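Local coordinates for nucleoprotein (Rift valley fever virus, PDB 3OV9), which encapsidates the viral genomic RNA, assembling through ring-shaped hexamers, and so shields it from nucleases and forms the template for transcription and replication, at residues 33-39 / 106-111; 49-53 / 86-90; 161-165 / 229-235; 173-178 / 192-196; 186-190 / 241-245. One frame throughout, in Å; residues are numbered along the deposited sequence.

Contact 1: 33-39 / 106-111. With NO2 (nitrite ion), chain D.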
# COMPACT_ATOMS: atom_id res chain seq x y z
N PHE A 33 -15.97 -28.40 -14.06
CA PHE A 33 -16.98 -28.24 -15.11
C PHE A 33 -17.78 -29.54 -15.25
O PHE A 33 -17.34 -30.60 -14.82
CB PHE A 33 -16.34 -27.86 -16.45
CG PHE A 33 -15.70 -29.02 -17.17
CD1 PHE A 33 -16.29 -29.55 -18.31
CD2 PHE A 33 -14.53 -29.60 -16.69
CE1 PHE A 33 -15.71 -30.63 -18.97
CE2 PHE A 33 -13.95 -30.68 -17.34
CZ PHE A 33 -14.54 -31.20 -18.48
N ASP A 34 -18.95 -29.43 -15.89
CA ASP A 34 -19.85 -30.55 -16.08
C ASP A 34 -19.92 -30.89 -17.56
O ASP A 34 -20.67 -30.26 -18.30
CB ASP A 34 -21.23 -30.18 -15.54
CG ASP A 34 -22.21 -31.34 -15.53
OD1 ASP A 34 -22.12 -32.25 -16.38
OD2 ASP A 34 -23.11 -31.33 -14.66
N ALA A 35 -19.13 -31.88 -17.98
CA ALA A 35 -18.99 -32.24 -19.40
C ALA A 35 -20.30 -32.63 -20.08
O ALA A 35 -20.56 -32.21 -21.22
CB ALA A 35 -17.96 -33.34 -19.56
N ARG A 36 -21.12 -33.44 -19.41
CA ARG A 36 -22.41 -33.86 -19.97
C ARG A 36 -23.34 -32.68 -20.22
O ARG A 36 -24.01 -32.63 -21.25
CB ARG A 36 -23.09 -34.90 -19.06
CG ARG A 36 -22.43 -36.26 -19.08
CD ARG A 36 -23.03 -37.19 -18.02
NE ARG A 36 -22.33 -38.47 -17.97
CZ ARG A 36 -21.24 -38.72 -17.25
NH1 ARG A 36 -20.70 -37.77 -16.49
NH2 ARG A 36 -20.68 -39.92 -17.29
N ARG A 37 -23.36 -31.73 -19.29
CA ARG A 37 -24.16 -30.52 -19.45
C ARG A 37 -23.62 -29.63 -20.58
O ARG A 37 -24.40 -29.05 -21.34
CB ARG A 37 -24.26 -29.74 -18.14
CG ARG A 37 -25.25 -28.56 -18.15
CD ARG A 37 -26.67 -28.96 -18.56
NE ARG A 37 -27.58 -27.82 -18.47
CZ ARG A 37 -28.72 -27.70 -19.15
NH1 ARG A 37 -29.10 -28.65 -20.00
NH2 ARG A 37 -29.47 -26.62 -18.99
N VAL A 38 -22.29 -29.56 -20.70
CA VAL A 38 -21.65 -28.79 -21.77
C VAL A 38 -22.09 -29.29 -23.15
O VAL A 38 -22.52 -28.50 -24.00
CB VAL A 38 -20.10 -28.80 -21.65
CG1 VAL A 38 -19.44 -28.27 -22.93
CG2 VAL A 38 -19.64 -27.96 -20.46
N ILE A 39 -22.01 -30.60 -23.35
CA ILE A 39 -22.40 -31.21 -24.63
C ILE A 39 -23.91 -31.08 -24.88
O ILE A 39 -24.34 -30.83 -26.01
CB ILE A 39 -21.92 -32.68 -24.73
CG1 ILE A 39 -20.39 -32.73 -24.67
CG2 ILE A 39 -22.41 -33.35 -26.02
CD1 ILE A 39 -19.83 -34.10 -24.41
N ARG A 106 -14.66 -24.58 -21.46
CA ARG A 106 -15.50 -25.74 -21.15
C ARG A 106 -15.77 -26.61 -22.38
O ARG A 106 -15.83 -27.83 -22.28
CB ARG A 106 -16.81 -25.30 -20.50
CG ARG A 106 -16.63 -24.88 -19.05
CD ARG A 106 -17.91 -24.33 -18.44
NE ARG A 106 -17.67 -23.87 -17.07
CZ ARG A 106 -18.61 -23.40 -16.26
NH1 ARG A 106 -19.88 -23.32 -16.66
NH2 ARG A 106 -18.28 -23.01 -15.03
N VAL A 107 -15.92 -25.97 -23.55
CA VAL A 107 -16.06 -26.71 -24.80
C VAL A 107 -14.81 -27.56 -25.07
O VAL A 107 -14.92 -28.75 -25.36
CB VAL A 107 -16.39 -25.77 -26.00
CG1 VAL A 107 -16.42 -26.56 -27.31
CG2 VAL A 107 -17.73 -25.07 -25.77
N ALA A 108 -13.64 -26.94 -24.95
CA ALA A 108 -12.37 -27.64 -25.12
C ALA A 108 -12.20 -28.80 -24.14
O ALA A 108 -11.71 -29.87 -24.51
CB ALA A 108 -11.19 -26.66 -25.00
N ALA A 109 -12.62 -28.58 -22.90
CA ALA A 109 -12.48 -29.58 -21.84
C ALA A 109 -13.43 -30.76 -22.02
O ALA A 109 -13.03 -31.92 -21.83
CB ALA A 109 -12.67 -28.94 -20.48
N ALA A 110 -14.67 -30.47 -22.38
CA ALA A 110 -15.68 -31.51 -22.56
C ALA A 110 -15.37 -32.37 -23.78
O ALA A 110 -15.78 -33.52 -23.84
CB ALA A 110 -17.06 -30.91 -22.68
N LEU A 111 -14.65 -31.79 -24.75
CA LEU A 111 -14.29 -32.47 -25.99
C LEU A 111 -12.77 -32.67 -26.14
O LEU A 111 -12.20 -32.54 -27.23
CB LEU A 111 -14.90 -31.73 -27.19
CG LEU A 111 -16.43 -31.57 -27.19
CD1 LEU A 111 -16.90 -30.47 -28.13
CD2 LEU A 111 -17.13 -32.89 -27.51
N NO2 D . -13.68 -32.07 -14.19
O1 NO2 D . -14.79 -32.99 -14.12
O2 NO2 D . -13.96 -30.93 -13.34
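F33 and A109 meet where the start of helix 35-46 crosses the end of helix 104-110, two members of the orthogonal helical bundle of this nucleoprotein; the axes of the short segments 35-39 and 106-110 approach to 9.2 Å, with a signed crossing angle of -114°. The F33 side chain leaves the loop just ahead of its helix. Its CB lies against CG of R106, 4.0 Å away. With chi1 at 78°, CG sits between the backbone N and the carbonyl carbon, and the ring is thereby turned in over the second helix. CE1 touches N and CA of A110, and CZ comes 3.6 Å from CB of A109, whose methyl rests over one face of the ring in a CH-pi contact, offset toward the rim. On the CD2 and CE2 side stands a nitrite ion, probably from the crystallisation liquor; its O2 takes a weak bond from N of F33, and G32 N is a further donor to it. F33 and R106 probably contact RNA, as in related nucleoproteins. The extended R106 chain carries its guanidinium past F33 to P97 O, S98 O, E101 O and N96 OD1, so its tip is fixed by the 96-101 loop. Deeper in, A35 and A110 bring their CA atoms within 4.6 Å, a closeness that two methyl side chains permit. I39 adds CD1 beside CD2 of L111, and both these residues also pack on R8 of a second subunit. V38 crosses the R106 side chain, CG2 against its CB, while CG1 of V38 reaches CB of A110 at 3.6 Å.

Contact 2: 49-53 / 86-90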
# COMPACT_ATOMS: atom_id res chain seq x y z
N ASP A 49 -25.46 -27.47 -36.56
CA ASP A 49 -24.19 -26.74 -36.65
C ASP A 49 -23.24 -26.94 -35.46
O ASP A 49 -22.14 -26.38 -35.46
CB ASP A 49 -24.47 -25.24 -36.83
CG ASP A 49 -25.28 -24.93 -38.08
OD1 ASP A 49 -24.81 -25.24 -39.20
OD2 ASP A 49 -26.38 -24.36 -37.95
N TRP A 50 -23.64 -27.74 -34.48
CA TRP A 50 -22.89 -27.80 -33.21
C TRP A 50 -21.45 -28.31 -33.31
O TRP A 50 -20.56 -27.77 -32.65
CB TRP A 50 -23.68 -28.52 -32.10
CG TRP A 50 -23.52 -30.02 -32.04
CD1 TRP A 50 -24.33 -30.95 -32.62
CD2 TRP A 50 -22.51 -30.75 -31.33
NE1 TRP A 50 -23.88 -32.21 -32.34
CE2 TRP A 50 -22.76 -32.12 -31.55
CE3 TRP A 50 -21.40 -30.38 -30.55
CZ2 TRP A 50 -21.95 -33.13 -31.01
CZ3 TRP A 50 -20.60 -31.38 -30.02
CH2 TRP A 50 -20.88 -32.74 -30.25
N GLU A 51 -21.24 -29.35 -34.11
CA GLU A 51 -19.91 -29.97 -34.25
C GLU A 51 -18.88 -29.02 -34.85
O GLU A 51 -17.78 -28.87 -34.31
CB GLU A 51 -20.00 -31.26 -35.07
CG GLU A 51 -20.57 -32.45 -34.29
CD GLU A 51 -21.25 -33.47 -35.19
OE1 GLU A 51 -22.10 -33.08 -36.01
OE2 GLU A 51 -20.94 -34.67 -35.05
N LYS A 52 -19.24 -28.38 -35.97
CA LYS A 52 -18.34 -27.42 -36.61
C LYS A 52 -18.10 -26.21 -35.71
O LYS A 52 -16.96 -25.76 -35.56
CB LYS A 52 -18.89 -26.99 -37.98
CG LYS A 52 -17.92 -26.13 -38.79
CD LYS A 52 -18.38 -26.04 -40.24
CE LYS A 52 -17.49 -25.10 -41.04
NZ LYS A 52 -17.82 -25.14 -42.49
N ASP A 53 -19.17 -25.69 -35.11
CA ASP A 53 -19.06 -24.57 -34.18
C ASP A 53 -18.18 -24.90 -32.97
O ASP A 53 -17.40 -24.06 -32.53
CB ASP A 53 -20.45 -24.10 -33.71
CG ASP A 53 -21.21 -23.32 -34.78
OD1 ASP A 53 -20.60 -22.94 -35.80
OD2 ASP A 53 -22.42 -23.09 -34.59
N LEU A 86 -21.32 -16.49 -32.48
CA LEU A 86 -21.13 -17.62 -31.56
C LEU A 86 -21.59 -17.28 -30.14
O LEU A 86 -22.18 -18.12 -29.46
CB LEU A 86 -19.67 -18.08 -31.54
CG LEU A 86 -19.13 -18.87 -32.74
CD1 LEU A 86 -17.63 -19.08 -32.60
CD2 LEU A 86 -19.85 -20.22 -32.91
N ILE A 87 -21.31 -16.05 -29.70
CA ILE A 87 -21.74 -15.59 -28.38
C ILE A 87 -23.27 -15.58 -28.28
O ILE A 87 -23.82 -16.08 -27.30
CB ILE A 87 -21.18 -14.18 -28.04
CG1 ILE A 87 -19.66 -14.24 -27.88
CG2 ILE A 87 -21.83 -13.63 -26.76
CD1 ILE A 87 -18.99 -12.87 -27.92
N ASN A 88 -23.93 -15.02 -29.29
CA ASN A 88 -25.39 -14.92 -29.29
C ASN A 88 -26.10 -16.26 -29.38
O ASN A 88 -27.14 -16.47 -28.75
CB ASN A 88 -25.88 -14.00 -30.42
CG ASN A 88 -25.41 -12.56 -30.27
OD1 ASN A 88 -25.20 -11.86 -31.26
ND2 ASN A 88 -25.24 -12.12 -29.02
N LYS A 89 -25.52 -17.18 -30.15
CA LYS A 89 -26.11 -18.49 -30.39
C LYS A 89 -25.92 -19.44 -29.21
O LYS A 89 -26.84 -20.19 -28.86
CB LYS A 89 -25.53 -19.11 -31.67
CG LYS A 89 -26.24 -20.37 -32.15
CD LYS A 89 -25.68 -20.82 -33.48
CE LYS A 89 -26.30 -22.13 -33.94
NZ LYS A 89 -25.81 -22.51 -35.29
N TYR A 90 -24.74 -19.41 -28.60
CA TYR A 90 -24.38 -20.35 -27.53
C TYR A 90 -24.37 -19.71 -26.14
O TYR A 90 -24.03 -20.37 -25.15
CB TYR A 90 -23.05 -21.03 -27.84
CG TYR A 90 -23.11 -21.92 -29.06
CD1 TYR A 90 -23.52 -23.25 -28.96
CD2 TYR A 90 -22.77 -21.43 -30.32
CE1 TYR A 90 -23.59 -24.06 -30.08
CE2 TYR A 90 -22.83 -22.23 -31.45
CZ TYR A 90 -23.24 -23.55 -31.32
OH TYR A 90 -23.31 -24.35 -32.44
O HOH W 1 -23.53 -21.49 -36.49
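OD2 of D53 is gripped by three partners: the Y90 hydroxyl, the K89 ammonium and a water. The shortest bond is from Y90 OH to D53 OD2, 2.6 Å, received on the anti lone pair of the carboxylate. The oxygen lies at the ring edge, near the ring plane, while the carboxylate itself stands almost upright to the ring, the planes 87° apart. NZ of K89 forms a longer salt bridge of 3.5 Å to D53 OD2, and the water closes the triangle, donating to that oxygen and accepting from NZ at 2.8 Å. K89 runs fully extended, CG anti to the backbone N (chi1 -170°), which brings NZ across to D49 as well; its bond to D49 OD2 is weak at 3.3 Å. Two carboxylates thus share one ammonium, which would probably favour their ionised forms. An apolar contact accompanies the charges: CD2 of L86 lies 3.9 Å from CG of D53. The Y90 hydroxyl sits near CA of W50, and L42 of helix 35-46 touches both W50 and Y90. A tyrosine-aspartate hydrogen bond and a salt-bridge network therefore join the start of helix 50-63 to the end of helix 77-90 in this all-helical fold.

Contact 3: 161-165 / 229-235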
# COMPACT_ATOMS: atom_id res chain seq x y z
N TYR A 161 3.40 -45.00 -13.43
CA TYR A 161 3.05 -44.56 -14.78
C TYR A 161 2.11 -43.35 -14.74
O TYR A 161 2.26 -42.42 -15.53
CB TYR A 161 2.40 -45.70 -15.58
CG TYR A 161 3.27 -46.93 -15.80
CD1 TYR A 161 4.65 -46.90 -15.59
CD2 TYR A 161 2.70 -48.12 -16.26
CE1 TYR A 161 5.44 -48.03 -15.81
CE2 TYR A 161 3.48 -49.25 -16.49
CZ TYR A 161 4.84 -49.19 -16.26
OH TYR A 161 5.61 -50.31 -16.48
N LEU A 162 1.15 -43.39 -13.83
CA LEU A 162 0.21 -42.28 -13.62
C LEU A 162 0.95 -41.02 -13.18
O LEU A 162 0.72 -39.94 -13.72
CB LEU A 162 -0.86 -42.67 -12.59
CG LEU A 162 -1.89 -41.62 -12.16
CD1 LEU A 162 -2.73 -41.14 -13.34
CD2 LEU A 162 -2.79 -42.18 -11.06
N ARG A 163 1.85 -41.18 -12.21
CA ARG A 163 2.65 -40.07 -11.69
C ARG A 163 3.49 -39.42 -12.79
O ARG A 163 3.56 -38.19 -12.87
CB ARG A 163 3.55 -40.55 -10.54
CG ARG A 163 4.30 -39.43 -9.82
CD ARG A 163 5.05 -39.92 -8.58
NE ARG A 163 6.19 -40.78 -8.91
CZ ARG A 163 6.24 -42.09 -8.68
NH1 ARG A 163 5.22 -42.72 -8.12
NH2 ARG A 163 7.33 -42.78 -9.02
N ALA A 164 4.10 -40.25 -13.64
CA ALA A 164 4.90 -39.76 -14.76
C ALA A 164 4.07 -38.94 -15.75
O ALA A 164 4.50 -37.87 -16.19
CB ALA A 164 5.59 -40.92 -15.48
N ILE A 165 2.89 -39.45 -16.09
CA ILE A 165 1.96 -38.75 -16.99
C ILE A 165 1.58 -37.38 -16.43
O ILE A 165 1.62 -36.38 -17.15
CB ILE A 165 0.69 -39.61 -17.28
CG1 ILE A 165 1.01 -40.78 -18.22
CG2 ILE A 165 -0.47 -38.76 -17.83
CD1 ILE A 165 1.26 -40.41 -19.69
N LYS A 229 2.76 -48.14 -20.12
CA LYS A 229 4.07 -47.57 -19.81
C LYS A 229 4.29 -46.30 -20.63
O LYS A 229 4.19 -46.33 -21.86
CB LYS A 229 5.18 -48.59 -20.08
CG LYS A 229 6.57 -48.14 -19.63
CD LYS A 229 7.61 -49.21 -19.89
CE LYS A 229 8.92 -48.88 -19.21
NZ LYS A 229 9.90 -50.00 -19.29
N PRO A 230 4.59 -45.18 -19.95
CA PRO A 230 4.79 -43.89 -20.63
C PRO A 230 5.94 -43.92 -21.62
O PRO A 230 6.91 -44.67 -21.45
CB PRO A 230 5.13 -42.94 -19.47
CG PRO A 230 4.53 -43.58 -18.28
CD PRO A 230 4.72 -45.04 -18.49
N SER A 231 5.83 -43.08 -22.65
CA SER A 231 6.86 -42.94 -23.68
C SER A 231 8.12 -42.27 -23.13
O SER A 231 8.09 -41.68 -22.04
CB SER A 231 6.32 -42.12 -24.85
OG SER A 231 6.15 -40.77 -24.47
N ALA A 232 9.20 -42.36 -23.89
CA ALA A 232 10.47 -41.72 -23.53
C ALA A 232 10.31 -40.21 -23.30
O ALA A 232 10.85 -39.67 -22.34
CB ALA A 232 11.52 -41.99 -24.60
N ALA A 233 9.55 -39.56 -24.18
CA ALA A 233 9.28 -38.12 -24.09
C ALA A 233 8.52 -37.74 -22.82
O ALA A 233 8.78 -36.69 -22.23
CB ALA A 233 8.53 -37.64 -25.32
N VAL A 234 7.58 -38.59 -22.41
CA VAL A 234 6.84 -38.38 -21.17
C VAL A 234 7.76 -38.50 -19.96
O VAL A 234 7.73 -37.66 -19.06
CB VAL A 234 5.61 -39.33 -21.05
CG1 VAL A 234 4.99 -39.26 -19.66
CG2 VAL A 234 4.57 -38.98 -22.11
N MET A 235 8.60 -39.54 -19.95
CA MET A 235 9.56 -39.76 -18.86
C MET A 235 10.53 -38.59 -18.73
O MET A 235 10.82 -38.13 -17.63
CB MET A 235 10.32 -41.08 -19.03
CG MET A 235 9.44 -42.34 -18.98
SD MET A 235 8.40 -42.50 -17.51
CE MET A 235 9.61 -42.74 -16.22
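Segment 161-165 is a stretch of helix, and 229-235 runs past it as an extended approach that turns into helix 232-243; CA of Y161 lies 5.9 Å from CA of K229, and CA of I165 lies 6.4 Å from CA of V234. The Y161 ring meets the approach first. CA of K229 stands over the centre of one ring face, 3.8 Å from the centroid, in a CH-pi contact, and the CB and CG of the same lysine continue over CZ and OH. The next residue, P230, brings CD to 3.4 Å from CD1 of Y161, the two side chains crossing at about a right angle, and CG of P230 reaches CB of A164. S231 then N-caps helix 232-243, its OG accepting a weak bond from V234 N, and the helix begins at the next residue, A232. This fastens the C-terminal helix of the bundle onto the long helix 159-180, where M144 lies against both I165 and V234. CG1 of V234, anti to its own N (chi1 171°), is directed between A164 O and CD1 of I165, 3.9 Å from the latter. M235 starts away from helix 159-180, but the bend at chi2 returns SD to 3.8 Å from CB of A164.

Contact 4: 173-178 / 192-196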
# COMPACT_ATOMS: atom_id res chain seq x y z
N LEU A 173 1.76 -27.12 -17.38
CA LEU A 173 0.84 -26.34 -16.55
C LEU A 173 1.56 -25.27 -15.75
O LEU A 173 1.01 -24.19 -15.50
CB LEU A 173 0.04 -27.25 -15.61
CG LEU A 173 -1.06 -28.14 -16.22
CD1 LEU A 173 -1.61 -29.06 -15.16
CD2 LEU A 173 -2.17 -27.30 -16.84
N LEU A 174 2.79 -25.57 -15.35
CA LEU A 174 3.66 -24.61 -14.66
C LEU A 174 3.98 -23.40 -15.54
O LEU A 174 3.87 -22.26 -15.09
CB LEU A 174 4.95 -25.31 -14.21
CG LEU A 174 6.04 -24.50 -13.50
CD1 LEU A 174 5.55 -23.93 -12.17
CD2 LEU A 174 7.28 -25.37 -13.28
N GLN A 175 4.36 -23.66 -16.79
CA GLN A 175 4.71 -22.60 -17.74
C GLN A 175 3.48 -21.81 -18.16
O GLN A 175 3.49 -20.58 -18.15
CB GLN A 175 5.40 -23.18 -18.98
CG GLN A 175 6.46 -24.24 -18.71
CD GLN A 175 7.53 -23.79 -17.73
OE1 GLN A 175 8.11 -22.71 -17.86
NE2 GLN A 175 7.80 -24.63 -16.73
N PHE A 176 2.42 -22.54 -18.51
CA PHE A 176 1.16 -21.97 -18.97
C PHE A 176 0.54 -21.02 -17.95
O PHE A 176 0.14 -19.90 -18.29
CB PHE A 176 0.18 -23.10 -19.32
CG PHE A 176 -1.12 -22.64 -19.93
CD1 PHE A 176 -1.16 -22.16 -21.24
CD2 PHE A 176 -2.30 -22.70 -19.20
CE1 PHE A 176 -2.37 -21.75 -21.81
CE2 PHE A 176 -3.51 -22.29 -19.76
CZ PHE A 176 -3.54 -21.82 -21.07
N SER A 177 0.48 -21.46 -16.69
CA SER A 177 -0.11 -20.68 -15.60
C SER A 177 0.64 -19.38 -15.33
O SER A 177 0.03 -18.38 -14.93
CB SER A 177 -0.19 -21.50 -14.32
OG SER A 177 -1.01 -22.64 -14.50
N ARG A 178 1.95 -19.39 -15.54
CA ARG A 178 2.78 -18.21 -15.34
C ARG A 178 2.70 -17.22 -16.51
O ARG A 178 2.80 -16.01 -16.31
CB ARG A 178 4.24 -18.60 -15.05
CG ARG A 178 4.46 -19.17 -13.66
CD ARG A 178 5.88 -18.91 -13.17
NE ARG A 178 6.82 -19.96 -13.55
CZ ARG A 178 7.44 -20.76 -12.69
NH1 ARG A 178 7.25 -20.64 -11.38
NH2 ARG A 178 8.28 -21.69 -13.14
N VAL A 192 2.64 -22.11 -7.67
CA VAL A 192 1.97 -22.16 -8.97
C VAL A 192 1.17 -23.45 -9.10
O VAL A 192 0.04 -23.45 -9.61
CB VAL A 192 2.98 -22.00 -10.15
CG1 VAL A 192 2.28 -22.15 -11.50
CG2 VAL A 192 3.69 -20.66 -10.07
N ALA A 193 1.75 -24.56 -8.62
CA ALA A 193 1.08 -25.86 -8.63
C ALA A 193 -0.23 -25.85 -7.85
O ALA A 193 -1.19 -26.52 -8.23
CB ALA A 193 2.01 -26.94 -8.09
N ALA A 194 -0.27 -25.07 -6.77
CA ALA A 194 -1.47 -24.93 -5.95
C ALA A 194 -2.65 -24.33 -6.73
O ALA A 194 -3.80 -24.49 -6.32
CB ALA A 194 -1.17 -24.11 -4.70
N THR A 195 -2.35 -23.65 -7.83
CA THR A 195 -3.38 -23.01 -8.65
C THR A 195 -3.94 -23.91 -9.76
O THR A 195 -5.02 -23.65 -10.28
CB THR A 195 -2.90 -21.67 -9.29
OG1 THR A 195 -1.98 -21.94 -10.36
CG2 THR A 195 -2.24 -20.77 -8.25
N PHE A 196 -3.21 -24.98 -10.11
CA PHE A 196 -3.66 -25.85 -11.19
C PHE A 196 -3.97 -27.31 -10.82
O PHE A 196 -4.63 -28.00 -11.59
CB PHE A 196 -2.73 -25.78 -12.42
CG PHE A 196 -1.34 -26.32 -12.20
CD1 PHE A 196 -1.12 -27.67 -11.92
CD2 PHE A 196 -0.23 -25.48 -12.33
CE1 PHE A 196 0.17 -28.17 -11.74
CE2 PHE A 196 1.07 -25.97 -12.16
CZ PHE A 196 1.27 -27.32 -11.86
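Apolar contacts around the F196 ring dominate this crossing. L173 CB sits over the centre of one ring face, 3.6 Å from the centroid and only 5° off the normal, a well-centred CH-pi contact; CD1 of L173 then leans on CD1 and CE1 of F196. The opposite face of the ring is taken by CA of A193 in its own helix, so the phenyl group is sandwiched between the two segments. With chi1 at 67° the ring folds back over A193 and still meets L173. CE2 of F196 also approaches N of L174, 3.6 Å away. V192 makes the second group of contacts: its CG1 touches CD1 of L174 and CB of S177, each at 3.8 Å, while CG2 lies against CG and NH1 of R178.

Among the polar bonds, two stay within a segment. S177 OG donates to L173 O (2.7 Å), which also accepts from S177 N, and this holds the hydroxyl beside CD2 of F196. T195 OG1 likewise donates to V192 O at 2.6 Å, in the carbonyl plane and on a lone pair; T195 probably binds RNA, as in related proteins. A third bond leads outside: the R178 chain bends at chi3 to lay a guanidinium face on CD1 of L174, and its NH2 is bound by O of the C-terminal A245.

The segments cross at 92°, nearly perpendicular, with axes 9.5 Å apart at their closest. Here helix 159-180 crosses the first half of helix 189-204, while Y241 of helix 232-243 packs on A193 and F196, and P147 and M200 also touch L173.

Contact 5: 186-190 / 241-245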
# COMPACT_ATOMS: atom_id res chain seq x y z
N GLY A 186 6.42 -13.80 -9.23
CA GLY A 186 7.52 -14.21 -8.36
C GLY A 186 7.21 -15.33 -7.39
O GLY A 186 7.76 -15.37 -6.28
N ARG A 187 6.34 -16.25 -7.79
CA ARG A 187 5.98 -17.38 -6.94
C ARG A 187 6.69 -18.68 -7.34
O ARG A 187 7.06 -18.86 -8.50
CB ARG A 187 4.46 -17.58 -6.88
CG ARG A 187 3.72 -16.47 -6.12
CD ARG A 187 2.65 -17.02 -5.17
NE ARG A 187 1.57 -17.77 -5.82
CZ ARG A 187 0.88 -17.37 -6.89
NH1 ARG A 187 -0.08 -18.14 -7.38
NH2 ARG A 187 1.14 -16.20 -7.47
N THR A 188 6.86 -19.56 -6.36
CA THR A 188 7.58 -20.83 -6.55
C THR A 188 6.75 -21.86 -7.31
O THR A 188 5.54 -21.69 -7.48
CB THR A 188 8.01 -21.44 -5.20
OG1 THR A 188 6.86 -21.60 -4.35
CG2 THR A 188 9.04 -20.56 -4.50
N LYS A 189 7.41 -22.92 -7.76
CA LYS A 189 6.77 -24.04 -8.46
C LYS A 189 5.57 -24.59 -7.69
O LYS A 189 4.50 -24.82 -8.27
CB LYS A 189 7.79 -25.15 -8.74
CG LYS A 189 7.23 -26.35 -9.51
CD LYS A 189 8.33 -27.34 -9.89
CE LYS A 189 8.83 -28.15 -8.70
NZ LYS A 189 9.93 -29.07 -9.08
N GLU A 190 5.75 -24.79 -6.38
CA GLU A 190 4.71 -25.32 -5.50
C GLU A 190 3.53 -24.37 -5.35
O GLU A 190 2.38 -24.80 -5.25
CB GLU A 190 5.29 -25.67 -4.13
CG GLU A 190 6.28 -26.84 -4.12
CD GLU A 190 7.66 -26.48 -4.67
OE1 GLU A 190 8.01 -25.28 -4.70
OE2 GLU A 190 8.39 -27.41 -5.07
N TYR A 241 10.14 -31.82 -14.76
CA TYR A 241 9.26 -31.21 -13.75
C TYR A 241 9.83 -31.33 -12.34
O TYR A 241 9.69 -30.40 -11.53
CB TYR A 241 7.85 -31.79 -13.81
CG TYR A 241 6.88 -31.13 -12.85
CD1 TYR A 241 6.46 -29.81 -13.06
CD2 TYR A 241 6.38 -31.81 -11.74
CE1 TYR A 241 5.57 -29.19 -12.18
CE2 TYR A 241 5.49 -31.20 -10.86
CZ TYR A 241 5.10 -29.89 -11.09
OH TYR A 241 4.22 -29.28 -10.22
N LYS A 242 10.46 -32.46 -12.04
CA LYS A 242 11.10 -32.70 -10.74
C LYS A 242 12.15 -31.64 -10.42
O LYS A 242 12.21 -31.15 -9.29
CB LYS A 242 11.76 -34.09 -10.71
CG LYS A 242 10.81 -35.23 -10.41
CD LYS A 242 11.41 -36.55 -10.86
CE LYS A 242 10.42 -37.69 -10.67
NZ LYS A 242 10.98 -38.98 -11.18
N THR A 243 12.96 -31.29 -11.41
CA THR A 243 14.08 -30.36 -11.23
C THR A 243 13.73 -28.92 -11.62
O THR A 243 14.56 -28.02 -11.48
CB THR A 243 15.34 -30.83 -12.00
OG1 THR A 243 15.04 -30.97 -13.39
CG2 THR A 243 15.83 -32.17 -11.45
N ALA A 244 12.50 -28.71 -12.08
CA ALA A 244 12.02 -27.39 -12.49
C ALA A 244 11.87 -26.45 -11.30
O ALA A 244 11.64 -26.89 -10.17
CB ALA A 244 10.70 -27.50 -13.25
N ALA A 245 12.01 -25.15 -11.56
CA ALA A 245 11.86 -24.12 -10.53
C ALA A 245 10.75 -23.13 -10.88
O ALA A 245 10.32 -23.04 -12.03
CB ALA A 245 13.19 -23.38 -10.33
OXT ALA A 245 10.24 -22.41 -10.02
O HOH W 2 10.65 -23.24 -7.42
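The Y241 ring has CD of K189 over one face, nearest to CE1 at 4.0 Å, and Y241 also touches D167 and S170 of helix 159-180. The ammonium of K189 stands farther out on the normal of that ring, 5.1 Å from its centroid, so any cation-pi attraction is weak at most. Its main grip is on backbone carbonyls at the end of the chain. K189 NZ donates to Y241 O at 2.8 Å, in the carbonyl plane with a C=O...N angle of 157°, and to A244 O at 3.0 Å, here tilted 27° from the plane. K242 O is also near NZ, but at a poor angle for a bond. These oxygens lie where helix 232-243 runs out, at the negative end of its dipole, a setting that would be expected to suit a cation. The extended chi1 and chi2 of the lysine lay CD beside CB of A244 and over the tyrosine, and the bend at chi3, 74°, turns CE and NZ toward the carbonyls. At the other end of the contact a water donates to OXT of A245 and accepts a long bond from the backbone N of K189, which opens helix 189-204 right after its N-cap residue T188. A lysine from the first turn of one helix thus binds carbonyls in and just beyond the last turn of helix 232-243, an interaction resembling side-chain C-capping that pins the chain terminus to the surface of the bundle.

In the fold
Contacts 1 and 4 are the buried crossings, built mainly from aromatic faces, methyls and branched chains; contacts 2 and 3 are partly buried, and contact 5 lies at the surface. Contact 2 nests along the chain inside the loop closed by contact 1, and L111 touches W50 between them. Contacts 3, 4 and 5 form a second group: 3 and 4 share helix 159-180, 4 and 5 share helix 189-204, and 3 and 5 share helix 232-243. The C-terminal carboxylate ties contact 5 to contact 4 through R178. Charge marks contacts 2 and 5, where lysines meet carboxylates in one and carbonyls in the other, whereas contact 3 is apolar.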